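Local coordinates for protein macrolide 2'-phosphotransferase MphH (Brachybacterium faecium, PDB 5UXD) that binds azithromycin and probably inactivates macrolide antibiotics by transferring a phosphate group, most likely from GTP, to their 2'-hydroxyl, at residues A15-D20 with I85-L90; W48-P53 with L90-L95; A130-V135 with S192-G197. All coordinates share one frame; numbering follows the deposited sequence. Where two conformers were deposited one is given.

How the contacts relate
Contacts 1 and 2 are neighbours in the N-terminal lobe, their centres 8 Å apart. They share L90 and interlock along the chain, 15-20 and 48-53 pairing in turn with 85-90 and 90-95. Both reach the same antiparallel sheet, where strands 85-86 and 91-94 lie side by side; L19 of contact 1 packs on W48 of contact 2. Contact 3 comes later and closer to the centre of the molecule, joining helix 119-133 to strand 193-195, its centre about 25 Å from contact 2's and 31 Å from contact 1's. The first two lie in the lobe carrying R51 and Y93, which bind GDP in this protein; the third lies beside H203 and D216, its magnesium-binding residues.

Contact 1. Residues A15-D20 with I85-L90; sequences ARHGLD and ISTSEL
H17 and E89 are joined by a short hydrogen bond between the end of helix 7-16 and the turn after strand 85-86. H17 NE2 donates to E89 OE2 over 2.5 Å, with an N-H...O angle of 155°. The imidazole reaches the anti side of that oxygen, and its plane stands 71° from the carboxylate. R16 adds a looser salt bridge: its guanidinium presents NH1 to both carboxylate oxygens, 3.2 Å from NH1 to E89 OE1, but both hydrogen bonds are weak. E89 CG lies between its own backbone N and carbonyl carbon (chi1 58°), and the chain runs out extended from there to meet both basic groups. Two such neighbours would be expected to favour a charged carboxylate and perhaps a protonated H17.

I85, L90 and T87 line one side of the imidazole, approaching obliquely. L90 CD2 sits 4.0 Å from H17 CD2, and I85 CG2 lies 4.1 Å from H17 CB. The methyl of T87 approaches the other end of the ring, 3.7 Å from T87 CG2 to H17 CE1. Beyond H17, I85 CD1 reaches L19 CB.

Local bonds shape both partners. L90 O accepts from both T87 N and T87 OG1, closing the tight turn that carries E89. G18, with positive phi, is the C-prime residue of a Schellman motif ending helix 7-16, its N bonded to A15 O. A Schellman-capped helix end is thus clasped to a beta-hairpin turn at the outer edge of the N-terminal lobe of this kinase-like phosphotransferase.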
ATOM      1  N   ALA A  15     -19.461 -14.846  16.790  1.00 17.31           N
ATOM      2  CA  ALA A  15     -20.299 -16.035  16.890  1.00 15.49           C
ATOM      3  C   ALA A  15     -21.485 -15.951  15.939  1.00 13.33           C
ATOM      4  O   ALA A  15     -21.817 -16.930  15.263  1.00 16.06           O
ATOM      5  CB  ALA A  15     -20.788 -16.214  18.330  1.00 16.10           C
ATOM      6  N   ARG A  16     -22.124 -14.781  15.854  1.00 12.86           N
ATOM      7  CA  ARG A  16     -23.293 -14.658  14.992  1.00 13.96           C
ATOM      8  C   ARG A  16     -22.934 -14.736  13.510  1.00 23.12           C
ATOM      9  O   ARG A  16     -23.833 -14.896  12.677  1.00 23.57           O
ATOM     10  CB  ARG A  16     -24.044 -13.361  15.305  1.00 20.95           C
ATOM     11  CG  ARG A  16     -23.450 -12.107  14.692  1.00 30.19           C
ATOM     12  CD  ARG A  16     -24.322 -10.885  14.991  1.00 42.00           C
ATOM     13  NE  ARG A  16     -24.293 -10.555  16.410  1.00 40.84           N
ATOM     14  CZ  ARG A  16     -23.832  -9.411  16.915  1.00 36.64           C
ATOM     15  NH1 ARG A  16     -23.370  -8.457  16.117  1.00 29.81           N
ATOM     16  NH2 ARG A  16     -23.840  -9.220  18.228  1.00 38.07           N
ATOM     17  N   HIS A  17     -21.648 -14.674  13.167  1.00 17.19           N
ATOM     18  CA  HIS A  17     -21.205 -14.882  11.794  1.00 20.19           C
ATOM     19  C   HIS A  17     -20.534 -16.239  11.596  1.00 19.62           C
ATOM     20  O   HIS A  17     -19.861 -16.457  10.582  1.00 22.04           O
ATOM     21  CB  HIS A  17     -20.292 -13.732  11.379  1.00 17.89           C
ATOM     22  CG  HIS A  17     -21.024 -12.441  11.237  1.00 21.14           C
ATOM     23  ND1 HIS A  17     -21.723 -12.111  10.097  1.00 24.67           N
ATOM     24  CD2 HIS A  17     -21.216 -11.423  12.107  1.00 19.93           C
ATOM     25  CE1 HIS A  17     -22.291 -10.928  10.258  1.00 25.39           C
ATOM     26  NE2 HIS A  17     -22.004 -10.491  11.473  1.00 24.93           N
ATOM     27  N   GLY A  18     -20.734 -17.164  12.528  1.00 18.16           N
ATOM     28  CA  GLY A  18     -20.217 -18.511  12.405  1.00 18.99           C
ATOM     29  C   GLY A  18     -18.798 -18.727  12.876  1.00 17.42           C
ATOM     30  O   GLY A  18     -18.255 -19.813  12.644  1.00 22.64           O
ATOM     31  N   LEU A  19     -18.179 -17.745  13.540  1.00 16.90           N
ATOM     32  CA  LEU A  19     -16.783 -17.851  13.968  1.00 17.17           C
ATOM     33  C   LEU A  19     -16.720 -17.921  15.495  1.00 18.32           C
ATOM     34  O   LEU A  19     -17.027 -16.944  16.185  1.00 20.08           O
ATOM     35  CB  LEU A  19     -15.965 -16.685  13.406  1.00 19.48           C
ATOM     36  CG  LEU A  19     -14.482 -16.680  13.743  1.00 21.27           C
ATOM     37  CD1 LEU A  19     -13.822 -17.900  13.139  1.00 23.10           C
ATOM     38  CD2 LEU A  19     -13.829 -15.389  13.209  1.00 17.98           C
ATOM     39  N   ASP A  20     -16.307 -19.084  15.997  1.00 20.63           N
ATOM     40  CA  ASP A  20     -16.283 -19.387  17.424  1.00 19.81           C
ATOM     41  C   ASP A  20     -14.853 -19.205  17.923  1.00 20.62           C
ATOM     42  O   ASP A  20     -13.963 -19.979  17.555  1.00 23.24           O
ATOM     43  CB  ASP A  20     -16.781 -20.808  17.682  1.00 25.83           C
ATOM     44  CG  ASP A  20     -18.213 -21.031  17.187  1.00 27.23           C
ATOM     45  OD1 ASP A  20     -19.031 -20.088  17.270  1.00 24.74           O
ATOM     46  OD2 ASP A  20     -18.522 -22.159  16.737  1.00 24.68           O
ATOM     47  N   ILE A  85     -15.434 -13.929   5.887  1.00 16.36           N
ATOM     48  CA  ILE A  85     -16.614 -13.180   6.311  1.00 20.32           C
ATOM     49  C   ILE A  85     -16.416 -11.748   5.823  1.00 21.33           C
ATOM     50  O   ILE A  85     -15.358 -11.151   6.065  1.00 16.59           O
ATOM     51  CB  ILE A  85     -16.810 -13.224   7.842  1.00 18.83           C
ATOM     52  CG1 ILE A  85     -16.948 -14.670   8.354  1.00 16.44           C
ATOM     53  CG2 ILE A  85     -18.036 -12.411   8.262  1.00 18.34           C
ATOM     54  CD1 ILE A  85     -16.628 -14.799   9.823  1.00 18.02           C
ATOM     55  N   SER A  86     -17.409 -11.211   5.106  1.00 17.25           N
ATOM     56  CA  SER A  86     -17.367  -9.820   4.630  1.00 16.19           C
ATOM     57  C   SER A  86     -18.771  -9.221   4.712  1.00 16.39           C
ATOM     58  O   SER A  86     -19.600  -9.435   3.815  1.00 22.85           O
ATOM     59  CB  SER A  86     -16.808  -9.724   3.217  1.00 20.69           C
ATOM     60  OG  SER A  86     -16.647  -8.365   2.854  1.00 28.14           O
ATOM     61  N   THR A  87     -19.030  -8.461   5.781  1.00 15.96           N
ATOM     62  CA  THR A  87     -20.345  -7.882   6.040  1.00 17.32           C
ATOM     63  C   THR A  87     -20.173  -6.443   6.508  1.00 16.93           C
ATOM     64  O   THR A  87     -19.057  -5.971   6.725  1.00 19.57           O
ATOM     65  CB  THR A  87     -21.134  -8.674   7.107  1.00 15.77           C
ATOM     66  OG1 THR A  87     -20.518  -8.479   8.385  1.00 18.78           O
ATOM     67  CG2 THR A  87     -21.167 -10.169   6.786  1.00 16.39           C
ATOM     68  N   SER A  88     -21.306  -5.760   6.704  1.00 17.09           N
ATOM     69  CA  SER A  88     -21.285  -4.378   7.181  1.00 16.00           C
ATOM     70  C   SER A  88     -20.612  -4.251   8.542  1.00 16.31           C
ATOM     71  O   SER A  88     -19.988  -3.223   8.834  1.00 18.35           O
ATOM     72  CB  SER A  88     -22.715  -3.832   7.266  1.00 16.82           C
ATOM     73  OG  SER A  88     -23.283  -3.654   5.986  1.00 15.44           O
ATOM     74  N   GLU A  89     -20.777  -5.257   9.415  1.00 16.26           N
ATOM     75  CA  GLU A  89     -20.283  -5.202  10.786  1.00 18.83           C
ATOM     76  C   GLU A  89     -19.032  -6.040  11.029  1.00 21.63           C
ATOM     77  O   GLU A  89     -18.442  -5.930  12.111  1.00 19.45           O
ATOM     78  CB  GLU A  89     -21.380  -5.635  11.783  1.00 24.47           C
ATOM     79  CG  GLU A  89     -21.956  -7.036  11.568  1.00 30.50           C
ATOM     80  CD  GLU A  89     -22.922  -7.476  12.680  1.00 28.35           C
ATOM     81  OE1 GLU A  89     -23.314  -6.641  13.528  1.00 35.34           O
ATOM     82  OE2 GLU A  89     -23.285  -8.668  12.712  1.00 26.65           O
ATOM     83  N   LEU A  90     -18.581  -6.841  10.062  1.00 15.71           N
ATOM     84  CA  LEU A  90     -17.396  -7.645  10.351  1.00 14.64           C
ATOM     85  C   LEU A  90     -16.799  -8.206   9.076  1.00 18.63           C
ATOM     86  O   LEU A  90     -17.498  -8.854   8.291  1.00 15.34           O
ATOM     87  CB  LEU A  90     -17.726  -8.795  11.310  1.00 15.37           C
ATOM     88  CG  LEU A  90     -16.619  -9.837  11.535  1.00 20.58           C
ATOM     89  CD1 LEU A  90     -15.506  -9.248  12.405  1.00 14.19           C
ATOM     90  CD2 LEU A  90     -17.188 -11.116  12.156  1.00 14.55           C
TER

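Contact 2. Residues W48-P53 with L90-L95; sequences WVLRLP and LIAYPL
V49 and R51 are stitched to Y93 and I91 by four backbone hydrogen bonds, making strands 47-53 and 91-94 antiparallel neighbours; segments 48-53 and 91-94 run 163° apart. The bond from R51 N to I91 O is the shortest, at 2.7 Å. Between these hydrogen-bonded pairs, L50 faces A92 in a non-hydrogen-bonded one, and A92 CA leans 3.3 Å from V49 O in a CA-H...O contact.

Packing is close around Y93. Its CG stands between backbone N and carbonyl carbon (chi1 53°), which lays the phenol beside V49: V49 CB covers one ring face in a CH-pi contact, 4.0 Å from the centroid, while V49 CG1 lies 3.6 Å from Y93 OH. R51 CD meets the ring edge instead, 3.6 Å from Y93 CE1. This face therefore presents R51 and Y93, both seen to bind GDP in this protein.

The W48 end is tight as well. The side chains of W48 and P94 diverge where they leave the backbone, but the indole turns back over P94, whose CD sits over the face of the six-membered ring, 4.3 Å from the centroid; W48 CE3 comes within 4.0 Å of A92 CB. On the side facing helix 7-16, L50 CD2 packs 3.6 Å from L90 CD1. The loose side lies at L95, exposed to solvent, where CD1 touches V49 CG2, and at P53 and L52, which make thinner contacts with L90.

Strand 35-42 continues the sheet beyond strand 47-53, and strand 85-86 beyond 91-94. Helix 7-16 covers L50 and L52; on the R51-Y93 face the W83 ring meets that of Y93, F35 meets R51 in a cation-pi contact, and helix 59-72 backs I91. P53, at the strand end, also touches helix 59-72.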
ATOM      1  N   TRP A  48      -7.029 -15.869  13.656  1.00 20.20           N
ATOM      2  CA  TRP A  48      -7.946 -15.046  12.883  1.00 18.22           C
ATOM      3  C   TRP A  48      -7.653 -13.569  13.103  1.00 21.64           C
ATOM      4  O   TRP A  48      -7.177 -13.163  14.168  1.00 17.93           O
ATOM      5  CB  TRP A  48      -9.410 -15.347  13.263  1.00 13.55           C
ATOM      6  CG  TRP A  48      -9.936 -16.596  12.626  1.00 13.68           C
ATOM      7  CD1 TRP A  48      -9.793 -17.874  13.079  1.00 18.49           C
ATOM      8  CD2 TRP A  48     -10.670 -16.682  11.392  1.00 15.87           C
ATOM      9  NE1 TRP A  48     -10.397 -18.751  12.207  1.00 25.32           N
ATOM     10  CE2 TRP A  48     -10.936 -18.043  11.164  1.00 15.89           C
ATOM     11  CE3 TRP A  48     -11.115 -15.736  10.461  1.00 13.80           C
ATOM     12  CZ2 TRP A  48     -11.648 -18.489  10.052  1.00 22.25           C
ATOM     13  CZ3 TRP A  48     -11.825 -16.176   9.354  1.00 20.32           C
ATOM     14  CH2 TRP A  48     -12.080 -17.544   9.159  1.00 26.12           C
ATOM     15  N   VAL A  49      -7.942 -12.775  12.075  1.00 18.03           N
ATOM     16  CA  VAL A  49      -7.965 -11.318  12.151  1.00 18.21           C
ATOM     17  C   VAL A  49      -9.399 -10.855  11.926  1.00 18.19           C
ATOM     18  O   VAL A  49     -10.086 -11.337  11.015  1.00 18.84           O
ATOM     19  CB  VAL A  49      -7.022 -10.686  11.108  1.00 22.84           C
ATOM     20  CG1 VAL A  49      -7.024  -9.158  11.225  1.00 23.35           C
ATOM     21  CG2 VAL A  49      -5.611 -11.244  11.260  1.00 19.84           C
ATOM     22  N   LEU A  50      -9.851  -9.919  12.755  1.00 19.35           N
ATOM     23  CA  LEU A  50     -11.181  -9.341  12.633  0.58 17.48           C
ATOM     24  C   LEU A  50     -11.035  -7.849  12.368  1.00 22.11           C
ATOM     25  O   LEU A  50     -10.273  -7.166  13.055  1.00 25.40           O
ATOM     26  CB  LEU A  50     -12.011  -9.592  13.896  0.58 18.82           C
ATOM     27  CG  LEU A  50     -12.464 -11.041  14.093  0.58 16.31           C
ATOM     28  CD1 LEU A  50     -11.339 -11.903  14.681  0.58 17.50           C
ATOM     29  CD2 LEU A  50     -13.706 -11.109  14.974  0.58 18.78           C
ATOM     30  N   ARG A  51     -11.748  -7.354  11.354  1.00 17.86           N
ATOM     31  CA  ARG A  51     -11.776  -5.929  11.040  1.00 12.85           C
ATOM     32  C   ARG A  51     -13.193  -5.426  11.259  1.00 21.95           C
ATOM     33  O   ARG A  51     -14.133  -5.938  10.642  1.00 23.21           O
ATOM     34  CB  ARG A  51     -11.324  -5.650   9.602  1.00 21.23           C
ATOM     35  CG  ARG A  51      -9.953  -6.195   9.269  1.00 26.33           C
ATOM     36  CD  ARG A  51      -9.647  -5.985   7.785  1.00 39.81           C
ATOM     37  NE  ARG A  51      -9.401  -4.583   7.463  1.00 30.32           N
ATOM     38  CZ  ARG A  51      -9.665  -4.027   6.281  1.00 32.91           C
ATOM     39  NH1 ARG A  51     -10.204  -4.745   5.307  1.00 31.25           N
ATOM     40  NH2 ARG A  51      -9.396  -2.745   6.077  1.00 43.58           N
ATOM     41  N   LEU A  52     -13.348  -4.441  12.146  1.00 18.81           N
ATOM     42  CA  LEU A  52     -14.672  -3.920  12.476  1.00 19.13           C
ATOM     43  C   LEU A  52     -14.848  -2.525  11.895  1.00 20.33           C
ATOM     44  O   LEU A  52     -14.204  -1.578  12.374  1.00 19.30           O
ATOM     45  CB  LEU A  52     -14.874  -3.896  13.991  1.00 20.93           C
ATOM     46  CG  LEU A  52     -15.196  -5.249  14.640  1.00 27.69           C
ATOM     47  CD1 LEU A  52     -13.979  -6.166  14.690  1.00 22.08           C
ATOM     48  CD2 LEU A  52     -15.734  -5.004  16.028  1.00 26.00           C
ATOM     49  N   PRO A  53     -15.705  -2.339  10.887  1.00 22.24           N
ATOM     50  CA  PRO A  53     -15.848  -1.009  10.268  1.00 19.36           C
ATOM     51  C   PRO A  53     -16.420   0.004  11.251  1.00 20.57           C
ATOM     52  O   PRO A  53     -17.469  -0.224  11.861  1.00 23.55           O
ATOM     53  CB  PRO A  53     -16.800  -1.261   9.088  1.00 18.70           C
ATOM     54  CG  PRO A  53     -16.704  -2.765   8.830  1.00 15.66           C
ATOM     55  CD  PRO A  53     -16.491  -3.371  10.194  1.00 15.67           C
ATOM     56  N   LEU A  90     -18.581  -6.841  10.062  1.00 15.71           N
ATOM     57  CA  LEU A  90     -17.396  -7.645  10.351  1.00 14.64           C
ATOM     58  C   LEU A  90     -16.799  -8.206   9.076  1.00 18.63           C
ATOM     59  O   LEU A  90     -17.498  -8.854   8.291  1.00 15.34           O
ATOM     60  CB  LEU A  90     -17.726  -8.795  11.310  1.00 15.37           C
ATOM     61  CG  LEU A  90     -16.619  -9.837  11.535  1.00 20.58           C
ATOM     62  CD1 LEU A  90     -15.506  -9.248  12.405  1.00 14.19           C
ATOM     63  CD2 LEU A  90     -17.188 -11.116  12.156  1.00 14.55           C
ATOM     64  N   ILE A  91     -15.489  -8.014   8.970  1.00 14.79           N
ATOM     65  CA  ILE A  91     -14.644  -8.636   7.961  1.00 20.54           C
ATOM     66  C   ILE A  91     -13.637  -9.514   8.698  1.00 18.05           C
ATOM     67  O   ILE A  91     -12.975  -9.047   9.628  1.00 22.69           O
ATOM     68  CB  ILE A  91     -13.943  -7.570   7.094  1.00 16.90           C
ATOM     69  CG1 ILE A  91     -14.987  -6.786   6.281  1.00 16.55           C
ATOM     70  CG2 ILE A  91     -12.827  -8.195   6.216  1.00 18.69           C
ATOM     71  CD1 ILE A  91     -14.484  -5.425   5.732  1.00 17.99           C
ATOM     72  N   ALA A  92     -13.536 -10.786   8.311  1.00 16.54           N
ATOM     73  CA  ALA A  92     -12.669 -11.699   9.054  1.00 19.66           C
ATOM     74  C   ALA A  92     -11.890 -12.599   8.109  1.00 15.39           C
ATOM     75  O   ALA A  92     -12.438 -13.089   7.120  1.00 18.24           O
ATOM     76  CB  ALA A  92     -13.465 -12.570  10.028  1.00 15.72           C
ATOM     77  N   TYR A  93     -10.624 -12.850   8.433  1.00 14.64           N
ATOM     78  CA  TYR A  93      -9.826 -13.726   7.583  1.00 15.95           C
ATOM     79  C   TYR A  93      -8.738 -14.394   8.409  1.00 17.00           C
ATOM     80  O   TYR A  93      -8.315 -13.860   9.436  1.00 17.23           O
ATOM     81  CB  TYR A  93      -9.216 -12.950   6.406  1.00 16.19           C
ATOM     82  CG  TYR A  93      -8.442 -11.713   6.793  1.00 19.06           C
ATOM     83  CD1 TYR A  93      -9.077 -10.481   6.909  1.00 21.01           C
ATOM     84  CD2 TYR A  93      -7.072 -11.775   7.033  1.00 15.58           C
ATOM     85  CE1 TYR A  93      -8.368  -9.350   7.259  1.00 28.54           C
ATOM     86  CE2 TYR A  93      -6.361 -10.647   7.383  1.00 23.64           C
ATOM     87  CZ  TYR A  93      -7.017  -9.439   7.496  1.00 26.39           C
ATOM     88  OH  TYR A  93      -6.315  -8.312   7.842  1.00 34.12           O
ATOM     89  N   PRO A  94      -8.258 -15.563   7.978  1.00 15.88           N
ATOM     90  CA  PRO A  94      -7.148 -16.211   8.687  1.00 22.78           C
ATOM     91  C   PRO A  94      -5.900 -15.340   8.703  1.00 24.96           C
ATOM     92  O   PRO A  94      -5.569 -14.669   7.719  1.00 21.24           O
ATOM     93  CB  PRO A  94      -6.921 -17.502   7.890  1.00 23.41           C
ATOM     94  CG  PRO A  94      -8.241 -17.782   7.229  1.00 21.89           C
ATOM     95  CD  PRO A  94      -8.831 -16.423   6.926  1.00 19.95           C
ATOM     96  N   LEU A  95      -5.206 -15.360   9.844  1.00 21.72           N
ATOM     97  CA  LEU A  95      -3.931 -14.671   9.967  1.00 20.74           C
ATOM     98  C   LEU A  95      -2.935 -15.234   8.962  1.00 22.55           C
ATOM     99  O   LEU A  95      -2.783 -16.453   8.823  1.00 24.51           O
ATOM    100  CB  LEU A  95      -3.391 -14.818  11.394  1.00 30.51           C
ATOM    101  CG  LEU A  95      -2.063 -14.115  11.695  1.00 29.62           C
ATOM    102  CD1 LEU A  95      -2.263 -12.611  11.782  1.00 27.25           C
ATOM    103  CD2 LEU A  95      -1.431 -14.646  12.983  1.00 37.01           C
TER

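Contact 3. Residues A130-V135 with S192-G197; sequences AQLHAV and SVLTHG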
ATOM      1  N   ALA A 130       6.470  -8.779 -10.540  1.00 16.40           N
ATOM      2  CA  ALA A 130       6.228  -9.268 -11.899  1.00 16.73           C
ATOM      3  C   ALA A 130       4.953 -10.106 -11.966  1.00 19.05           C
ATOM      4  O   ALA A 130       4.189 -10.012 -12.938  1.00 20.12           O
ATOM      5  CB  ALA A 130       7.427 -10.071 -12.402  1.00 19.05           C
ATOM      6  N   GLN A 131       4.708 -10.933 -10.940  1.00 18.89           N
ATOM      7  CA  GLN A 131       3.480 -11.726 -10.900  1.00 24.17           C
ATOM      8  C   GLN A 131       2.258 -10.830 -10.762  1.00 20.48           C
ATOM      9  O   GLN A 131       1.244 -11.044 -11.440  1.00 19.66           O
ATOM     10  CB  GLN A 131       3.524 -12.736  -9.745  1.00 23.56           C
ATOM     11  CG  GLN A 131       3.661 -14.183 -10.190  1.00 40.26           C
ATOM     12  CD  GLN A 131       3.063 -15.181  -9.199  1.00 38.19           C
ATOM     13  OE1 GLN A 131       3.081 -14.962  -7.988  1.00 25.14           O
ATOM     14  NE2 GLN A 131       2.535 -16.286  -9.718  1.00 31.35           N
ATOM     15  N   LEU A 132       2.335  -9.825  -9.889  1.00 16.30           N
ATOM     16  CA  LEU A 132       1.229  -8.884  -9.750  1.00 14.69           C
ATOM     17  C   LEU A 132       0.978  -8.141 -11.058  1.00 19.35           C
ATOM     18  O   LEU A 132      -0.170  -7.982 -11.489  1.00 17.68           O
ATOM     19  CB  LEU A 132       1.523  -7.899  -8.618  1.00 16.10           C
ATOM     20  CG  LEU A 132       0.460  -6.814  -8.433  1.00 16.95           C
ATOM     21  CD1 LEU A 132      -0.858  -7.405  -7.963  1.00 17.23           C
ATOM     22  CD2 LEU A 132       0.920  -5.700  -7.508  1.00 14.90           C
ATOM     23  N   HIS A 133       2.051  -7.679 -11.706  1.00 14.59           N
ATOM     24  CA  HIS A 133       1.907  -6.878 -12.912  1.00 14.91           C
ATOM     25  C   HIS A 133       1.481  -7.702 -14.117  1.00 20.13           C
ATOM     26  O   HIS A 133       1.081  -7.121 -15.132  1.00 16.58           O
ATOM     27  CB  HIS A 133       3.220  -6.150 -13.193  1.00 17.42           C
ATOM     28  CG  HIS A 133       3.509  -5.056 -12.211  1.00 10.46           C
ATOM     29  ND1 HIS A 133       4.528  -4.144 -12.384  1.00 15.42           N
ATOM     30  CD2 HIS A 133       2.895  -4.720 -11.048  1.00 15.72           C
ATOM     31  CE1 HIS A 133       4.529  -3.294 -11.372  1.00 16.50           C
ATOM     32  NE2 HIS A 133       3.548  -3.624 -10.547  1.00 15.80           N
ATOM     33  N   ALA A 134       1.560  -9.034 -14.028  1.00 16.14           N
ATOM     34  CA  ALA A 134       1.076  -9.913 -15.088  1.00 19.37           C
ATOM     35  C   ALA A 134      -0.430 -10.132 -15.033  1.00 22.46           C
ATOM     36  O   ALA A 134      -0.992 -10.707 -15.977  1.00 22.15           O
ATOM     37  CB  ALA A 134       1.797 -11.262 -15.009  1.00 26.91           C
ATOM     38  N   VAL A 135      -1.089  -9.681 -13.964  1.00 17.92           N
ATOM     39  CA  VAL A 135      -2.509  -9.967 -13.761  1.00 21.16           C
ATOM     40  C   VAL A 135      -3.335  -9.254 -14.825  1.00 20.99           C
ATOM     41  O   VAL A 135      -3.053  -8.105 -15.180  1.00 18.67           O
ATOM     42  CB  VAL A 135      -2.937  -9.546 -12.343  1.00 19.04           C
ATOM     43  CG1 VAL A 135      -4.463  -9.527 -12.217  1.00 22.95           C
ATOM     44  CG2 VAL A 135      -2.328 -10.463 -11.298  1.00 22.55           C
ATOM     45  N   SER A 192       0.529   0.336 -18.704  1.00 14.17           N
ATOM     46  CA  SER A 192      -0.167   0.305 -17.427  1.00 12.52           C
ATOM     47  C   SER A 192      -0.361  -1.130 -16.965  1.00 16.78           C
ATOM     48  O   SER A 192      -0.557  -2.043 -17.774  1.00 16.35           O
ATOM     49  CB  SER A 192      -1.527   0.999 -17.524  1.00 15.60           C
ATOM     50  OG  SER A 192      -1.392   2.331 -17.968  1.00 27.22           O
ATOM     51  N   VAL A 193      -0.268  -1.364 -15.654  1.00 18.21           N
ATOM     52  CA  VAL A 193      -0.411  -2.683 -15.048  1.00 15.65           C
ATOM     53  C   VAL A 193      -1.231  -2.530 -13.777  1.00 16.39           C
ATOM     54  O   VAL A 193      -1.410  -1.430 -13.257  1.00 15.75           O
ATOM     55  CB  VAL A 193       0.950  -3.321 -14.696  1.00 16.17           C
ATOM     56  CG1 VAL A 193       1.792  -3.589 -15.964  1.00 13.22           C
ATOM     57  CG2 VAL A 193       1.708  -2.416 -13.724  1.00 12.42           C
ATOM     58  N   LEU A 194      -1.713  -3.658 -13.256  1.00 16.62           N
ATOM     59  CA  LEU A 194      -2.273  -3.668 -11.910  1.00 16.78           C
ATOM     60  C   LEU A 194      -1.156  -3.430 -10.907  1.00 15.80           C
ATOM     61  O   LEU A 194      -0.131  -4.121 -10.941  1.00 16.04           O
ATOM     62  CB  LEU A 194      -2.960  -4.999 -11.624  1.00 13.98           C
ATOM     63  CG  LEU A 194      -3.389  -5.251 -10.170  1.00 16.16           C
ATOM     64  CD1 LEU A 194      -4.388  -4.188  -9.702  1.00 15.19           C
ATOM     65  CD2 LEU A 194      -3.979  -6.649  -9.991  1.00 22.04           C
ATOM     66  N   THR A 195      -1.332  -2.436 -10.042  1.00 14.68           N
ATOM     67  CA  THR A 195      -0.316  -2.110  -9.050  1.00 16.07           C
ATOM     68  C   THR A 195      -0.894  -2.177  -7.641  1.00 16.44           C
ATOM     69  O   THR A 195      -2.099  -2.017  -7.428  1.00 15.62           O
ATOM     70  CB  THR A 195       0.297  -0.713  -9.273  1.00 15.13           C
ATOM     71  OG1 THR A 195      -0.689   0.302  -9.039  1.00 20.23           O
ATOM     72  CG2 THR A 195       0.859  -0.569 -10.698  1.00 16.64           C
ATOM     73  N   HIS A 196      -0.001  -2.413  -6.678  1.00 15.78           N
ATOM     74  CA  HIS A 196      -0.350  -2.326  -5.262  1.00 16.16           C
ATOM     75  C   HIS A 196      -0.449  -0.873  -4.782  1.00 23.00           C
ATOM     76  O   HIS A 196      -1.432  -0.495  -4.133  1.00 23.58           O
ATOM     77  CB  HIS A 196       0.673  -3.095  -4.430  1.00 15.71           C
ATOM     78  CG  HIS A 196       0.399  -3.061  -2.957  1.00 19.25           C
ATOM     79  ND1 HIS A 196       0.697  -1.968  -2.172  1.00 16.83           N
ATOM     80  CD2 HIS A 196      -0.137  -3.985  -2.126  1.00 13.17           C
ATOM     81  CE1 HIS A 196       0.347  -2.214  -0.923  1.00 17.82           C
ATOM     82  NE2 HIS A 196      -0.155  -3.436  -0.866  1.00 17.37           N
ATOM     83  N   GLY A 197       0.587  -0.060  -5.039  1.00 21.71           N
ATOM     84  CA  GLY A 197       0.567   1.369  -4.755  1.00 14.39           C
ATOM     85  C   GLY A 197       1.326   1.809  -3.519  1.00 30.25           C
ATOM     86  O   GLY A 197       1.616   3.005  -3.379  1.00 30.24           O
TER
HETATM   87  O   HOH W   1      -1.357  -5.988 -15.019  1.00 21.72           O
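The H133 imidazole carries V193 CG2 over the centre of one face, a CH-pi contact 3.5 Å from the centroid and 9° off the ring normal. L194 O approaches the same ring obliquely, 3.1 Å from H133 CD2; this buried carbonyl has no hydrogen-bond partner in the model. Both ring nitrogens are held from elsewhere, ND1 by Y248 OH and NE2 by D228 OD2. The H196 ring turns away from helix 119-133 to meet W217 edge-to-face, its NE2 bonded to L215 O.

D228 also accepts from the backbone N of H196 and of G197, so H133 probably helps to position that carboxylate. H196-G197-E198 probably corresponds to the HGD motif of the aminoglycoside phosphotransferase family, with Glu in the Asp position, and H203 and D216, seen to bind magnesium in this protein, lie close to H196.

Upstream, one water ties the helix end to the strand, donating to H133 O and V135 O (2.7 Å each) and accepting from L194 N at 2.9 Å. L194 CD2 wedges between L132 and V135, 3.8 Å from L132 CD1 and 3.7 Å from V135 CG1, while L132 CD2 reaches on to H196 CB.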